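Microcin B17-processing protein McbD (Escherichia coli str. K-12 substr. MG1655, PDB 6GRH) is needed to process the inactive precursor of microcin B17 into the active antibiotic peptide, and belongs to the YcaO family. Local coordinates at residues F168-L179 / I357-N368. The protein carries 1 engineered substitution. Numbering follows the deposited sequence. Where two conformers were deposited one is given.
Sequences FMERQSLLLYWL and IVSPDFFLHMNN. Engineered in segment 168-179: R171 (natural residue Thr).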
loop_
_atom_site.group_PDB
_atom_site.type_symbol
_atom_site.label_atom_id
_atom_site.label_comp_id
_atom_site.label_asym_id
_atom_site.label_seq_id
_atom_site.Cartn_x
_atom_site.Cartn_y
_atom_site.Cartn_z
ATOM N N PHE E 168 32.936 15.998 32.692
ATOM C CA PHE E 168 34.070 16.546 33.474
ATOM C C PHE E 168 34.258 15.753 34.759
ATOM O O PHE E 168 35.366 15.326 35.068
ATOM C CB PHE E 168 33.809 18.023 33.795
ATOM C CG PHE E 168 34.900 18.704 34.591
ATOM C CD1 PHE E 168 36.033 19.203 33.961
ATOM C CD2 PHE E 168 34.763 18.885 35.963
ATOM C CE1 PHE E 168 37.018 19.859 34.681
ATOM C CE2 PHE E 168 35.755 19.537 36.696
ATOM C CZ PHE E 168 36.881 20.034 36.039
ATOM N N MET E 169 33.167 15.558 35.499
ATOM C CA MET E 169 33.201 14.739 36.704
ATOM C C MET E 169 33.692 13.331 36.394
ATOM O O MET E 169 34.535 12.804 37.109
ATOM C CB MET E 169 31.823 14.676 37.369
ATOM C CG MET E 169 31.609 15.778 38.376
ATOM S SD MET E 169 32.909 15.669 39.616
ATOM C CE MET E 169 33.373 17.386 39.679
ATOM N N GLU E 170 33.177 12.742 35.319
ATOM C CA GLU E 170 33.565 11.375 34.913
ATOM C C GLU E 170 35.077 11.238 34.716
ATOM O O GLU E 170 35.718 10.362 35.285
ATOM C CB GLU E 170 32.873 10.966 33.592
ATOM C CG GLU E 170 31.441 10.520 33.786
ATOM C CD GLU E 170 30.596 10.552 32.526
ATOM O OE1 GLU E 170 31.139 10.589 31.408
ATOM O OE2 GLU E 170 29.360 10.545 32.666
ATOM N N ARG E 171 35.627 12.123 33.892
ATOM C CA ARG E 171 37.010 12.034 33.471
ATOM C C ARG E 171 37.974 12.418 34.591
ATOM O O ARG E 171 38.979 11.733 34.798
ATOM C CB ARG E 171 37.255 12.878 32.200
ATOM C CG ARG E 171 36.327 12.548 31.022
ATOM C CD ARG E 171 36.508 11.122 30.528
ATOM N NE ARG E 171 35.514 10.766 29.514
ATOM C CZ ARG E 171 35.593 11.029 28.209
ATOM N NH1 ARG E 171 36.628 11.690 27.673
ATOM N NH2 ARG E 171 34.600 10.624 27.411
ATOM N N GLN E 172 37.647 13.465 35.350
ATOM C CA GLN E 172 38.490 13.848 36.490
ATOM C C GLN E 172 38.487 12.734 37.527
ATOM O O GLN E 172 39.561 12.369 38.044
ATOM C CB GLN E 172 38.079 15.181 37.114
ATOM C CG GLN E 172 38.125 16.375 36.165
ATOM C CD GLN E 172 39.493 16.659 35.603
ATOM O OE1 GLN E 172 40.520 16.534 36.309
ATOM N NE2 GLN E 172 39.527 17.079 34.340
ATOM N N SER E 173 37.310 12.157 37.789
ATOM C CA SER E 173 37.196 10.993 38.686
ATOM C C SER E 173 38.007 9.801 38.197
ATOM O O SER E 173 38.664 9.134 38.979
ATOM C CB SER E 173 35.739 10.557 38.897
ATOM O OG SER E 173 34.998 11.583 39.558
ATOM N N LEU E 174 37.973 9.550 36.906
ATOM C CA LEU E 174 38.672 8.409 36.326
ATOM C C LEU E 174 40.193 8.560 36.411
ATOM O O LEU E 174 40.887 7.583 36.692
ATOM C CB LEU E 174 38.264 8.242 34.866
ATOM C CG LEU E 174 38.992 7.166 34.052
ATOM C CD1 LEU E 174 38.716 5.757 34.573
ATOM C CD2 LEU E 174 38.630 7.287 32.587
ATOM N N LEU E 175 40.695 9.759 36.114
ATOM C CA LEU E 175 42.130 10.037 36.207
ATOM C C LEU E 175 42.668 9.918 37.624
ATOM O O LEU E 175 43.737 9.353 37.821
ATOM C CB LEU E 175 42.474 11.414 35.646
ATOM C CG LEU E 175 42.364 11.510 34.128
ATOM C CD1 LEU E 175 42.191 12.959 33.681
ATOM C CD2 LEU E 175 43.563 10.873 33.450
ATOM N N LEU E 176 41.938 10.437 38.608
ATOM C CA LEU E 176 42.352 10.281 40.003
ATOM C C LEU E 176 42.374 8.802 40.419
ATOM O O LEU E 176 43.333 8.347 41.052
ATOM C CB LEU E 176 41.471 11.090 40.952
ATOM C CG LEU E 176 42.125 11.205 42.331
ATOM C CD1 LEU E 176 43.385 12.058 42.246
ATOM C CD2 LEU E 176 41.168 11.770 43.368
ATOM N N TYR E 177 41.335 8.061 40.035
ATOM C CA TYR E 177 41.277 6.602 40.261
ATOM C C TYR E 177 42.431 5.868 39.574
ATOM O O TYR E 177 43.102 5.031 40.194
ATOM C CB TYR E 177 39.964 6.026 39.751
ATOM C CG TYR E 177 39.931 4.515 39.699
ATOM C CD1 TYR E 177 39.877 3.765 40.862
ATOM C CD2 TYR E 177 39.954 3.846 38.499
ATOM C CE1 TYR E 177 39.843 2.380 40.830
ATOM C CE2 TYR E 177 39.924 2.465 38.447
ATOM C CZ TYR E 177 39.861 1.735 39.610
ATOM O OH TYR E 177 39.824 0.372 39.551
ATOM N N TRP E 178 42.651 6.196 38.302
ATOM C CA TRP E 178 43.777 5.648 37.548
ATOM C C TRP E 178 45.109 5.872 38.283
ATOM O O TRP E 178 45.853 4.920 38.529
ATOM C CB TRP E 178 43.836 6.281 36.161
ATOM C CG TRP E 178 45.046 5.913 35.346
ATOM C CD1 TRP E 178 45.977 6.769 34.819
ATOM C CD2 TRP E 178 45.434 4.604 34.944
ATOM N NE1 TRP E 178 46.907 6.070 34.104
ATOM C CE2 TRP E 178 46.603 4.738 34.164
ATOM C CE3 TRP E 178 44.898 3.323 35.153
ATOM C CZ2 TRP E 178 47.258 3.639 33.602
ATOM C CZ3 TRP E 178 45.548 2.226 34.582
ATOM C CH2 TRP E 178 46.719 2.394 33.824
ATOM N N LEU E 179 45.375 7.115 38.679
ATOM C CA LEU E 179 46.667 7.472 39.272
ATOM C C LEU E 179 46.909 6.912 40.674
ATOM O O LEU E 179 48.029 6.530 40.986
ATOM C CB LEU E 179 46.857 8.990 39.273
ATOM C CG LEU E 179 46.956 9.577 37.859
ATOM C CD1 LEU E 179 46.771 11.089 37.870
ATOM C CD2 LEU E 179 48.257 9.188 37.173
ATOM N N ILE E 357 33.534 22.244 29.304
ATOM C CA ILE E 357 33.991 22.697 30.587
ATOM C C ILE E 357 35.466 22.379 30.708
ATOM O O ILE E 357 35.863 21.223 30.542
ATOM C CB ILE E 357 33.145 22.120 31.741
ATOM C CG1 ILE E 357 31.757 22.754 31.650
ATOM C CG2 ILE E 357 33.811 22.441 33.076
ATOM C CD1 ILE E 357 30.785 22.390 32.725
ATOM N N VAL E 358 36.235 23.428 31.010
ATOM C CA VAL E 358 37.690 23.445 31.029
ATOM C C VAL E 358 38.174 24.096 32.319
ATOM O O VAL E 358 37.693 25.169 32.679
ATOM C CB VAL E 358 38.270 24.325 29.890
ATOM C CG1 VAL E 358 39.793 24.383 29.955
ATOM C CG2 VAL E 358 37.832 23.808 28.536
ATOM N N SER E 359 39.144 23.465 32.978
ATOM C CA SER E 359 39.852 24.081 34.092
ATOM C C SER E 359 41.352 23.745 34.102
ATOM O O SER E 359 41.719 22.570 34.156
ATOM C CB SER E 359 39.241 23.673 35.421
ATOM O OG SER E 359 39.933 24.319 36.491
ATOM N N PRO E 360 42.225 24.778 34.090
ATOM C CA PRO E 360 43.676 24.514 34.282
ATOM C C PRO E 360 44.068 24.090 35.697
ATOM O O PRO E 360 45.226 23.741 35.912
ATOM C CB PRO E 360 44.323 25.855 33.925
ATOM C CG PRO E 360 43.282 26.865 34.309
ATOM C CD PRO E 360 41.952 26.224 33.970
ATOM N N ASP E 361 43.133 24.147 36.654
ATOM C CA ASP E 361 43.337 23.595 37.996
ATOM C C ASP E 361 42.952 22.119 38.166
ATOM O O ASP E 361 43.145 21.539 39.247
ATOM C CB ASP E 361 42.597 24.466 39.011
ATOM C CG ASP E 361 43.294 25.801 39.233
ATOM O OD1 ASP E 361 44.546 25.842 39.175
ATOM O OD2 ASP E 361 42.594 26.816 39.459
ATOM N N PHE E 362 42.432 21.518 37.102
ATOM C CA PHE E 362 42.159 20.098 37.039
ATOM C C PHE E 362 42.946 19.575 35.833
ATOM O O PHE E 362 43.635 20.356 35.140
ATOM C CB PHE E 362 40.654 19.871 36.825
ATOM C CG PHE E 362 39.784 20.193 38.027
ATOM C CD1 PHE E 362 39.463 21.505 38.345
ATOM C CD2 PHE E 362 39.242 19.180 38.798
ATOM C CE1 PHE E 362 38.654 21.804 39.427
ATOM C CE2 PHE E 362 38.430 19.474 39.895
ATOM C CZ PHE E 362 38.127 20.788 40.200
ATOM N N PHE E 363 42.853 18.278 35.559
ATOM C CA PHE E 363 43.459 17.746 34.327
ATOM C C PHE E 363 42.835 18.367 33.070
ATOM O O PHE E 363 41.622 18.404 32.928
ATOM C CB PHE E 363 43.381 16.231 34.291
ATOM C CG PHE E 363 44.203 15.584 35.356
ATOM C CD1 PHE E 363 45.581 15.458 35.194
ATOM C CD2 PHE E 363 43.619 15.133 36.525
ATOM C CE1 PHE E 363 46.349 14.874 36.168
ATOM C CE2 PHE E 363 44.376 14.538 37.502
ATOM C CZ PHE E 363 45.748 14.415 37.343
ATOM N N LEU E 364 43.676 18.897 32.182
ATOM C CA LEU E 364 43.180 19.513 30.934
ATOM C C LEU E 364 42.750 18.478 29.896
ATOM O O LEU E 364 41.947 18.780 29.021
ATOM C CB LEU E 364 44.220 20.485 30.340
ATOM C CG LEU E 364 44.237 21.864 31.009
ATOM C CD1 LEU E 364 45.425 22.682 30.547
ATOM C CD2 LEU E 364 42.961 22.648 30.765
ATOM N N HIS E 365 43.290 17.277 29.980
ATOM C CA HIS E 365 42.874 16.189 29.116
ATOM C C HIS E 365 43.208 14.869 29.811
ATOM O O HIS E 365 43.765 14.891 30.899
ATOM C CB HIS E 365 43.565 16.320 27.752
ATOM C CG HIS E 365 45.055 16.263 27.820
ATOM N ND1 HIS E 365 45.744 15.089 28.015
ATOM C CD2 HIS E 365 45.990 17.228 27.663
ATOM C CE1 HIS E 365 47.040 15.336 28.007
ATOM N NE2 HIS E 365 47.217 16.626 27.780
ATOM N N MET E 366 42.903 13.733 29.196
ATOM C CA MET E 366 42.989 12.447 29.900
ATOM C C MET E 366 44.146 11.530 29.512
ATOM O O MET E 366 44.189 10.371 29.950
ATOM C CB MET E 366 41.649 11.698 29.794
ATOM C CG MET E 366 41.366 10.997 28.483
ATOM S SD MET E 366 39.834 10.043 28.592
ATOM C CE MET E 366 40.315 8.650 29.599
ATOM N N ASN E 367 45.075 12.029 28.705
ATOM C CA ASN E 367 46.241 11.249 28.294
ATOM C C ASN E 367 47.482 11.583 29.140
ATOM O O ASN E 367 48.253 12.468 28.789
ATOM C CB ASN E 367 46.521 11.504 26.811
ATOM C CG ASN E 367 47.685 10.693 26.286
ATOM O OD1 ASN E 367 48.186 9.788 26.957
ATOM N ND2 ASN E 367 48.118 11.009 25.066
ATOM N N ASN E 368 47.705 10.870 30.237
ATOM C CA ASN E 368 48.903 11.179 31.033
ATOM C C ASN E 368 50.201 10.517 30.477
ATOM O O ASN E 368 51.245 10.674 31.071
ATOM C CB ASN E 368 48.692 11.018 32.560
ATOM C CG ASN E 368 47.927 9.790 32.915
ATOM O OD1 ASN E 368 46.841 9.848 33.519
ATOM N ND2 ASN E 368 48.452 8.654 32.482
#
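Two like-signed torsions in succession (chi1 -59°, chi2 -61°) fold Q172 so that its amide faces the backbone of F363, while F168, with CG trans to its own nitrogen (chi1 -180°), swings its ring out to meet F362. The amide of Q172 then pairs with both the N-H and the C=O of F363. Its NE2 gives a hydrogen bond of 2.9 Å to F363 O, arriving in the carbonyl plane on a lone pair; its OE1 takes the N-H of F363 at 3.0 Å, a more bent bond with the donor tilted out of the amide's carbonyl plane. The principle is general: a side-chain amide, with donor and acceptor side by side, can pair with the C=O and N-H of one residue much as a neighbouring strand would.

Beside this amide pair, the F168 edge, led by CZ, points at the F362 face in a T-shaped pair with centroids 5.0 Å apart. The F168 ring is itself sandwiched, Q172 CG over the centre of one face and I357 CG2 over the opposite one. Further along the helix, L175 CD1 presses on F363 CB at 3.5 Å, and L179 CD1 reaches F363 CZ. M366 runs obliquely past the side chains of L174 and R171, its terminal CE 3.7 Å from L174 CD2 and its SD 3.7 Å from NH1 of R171, an engineered residue. At the far end the N368 amide lies nearly coplanar with the W178 indole and at its edge; the indole NE1 hydrogen-bonds instead to K391 O.

The contact docks the loop after strand 350-358 onto helix 157-180 within the YcaO fold, with helix 327-334 also packing against F362. Buried among apolar groups, the paired amide bonds satisfy polar atoms away from solvent, fix the rotation of the Q172 amide and probably help to set where F363 sits along the helix.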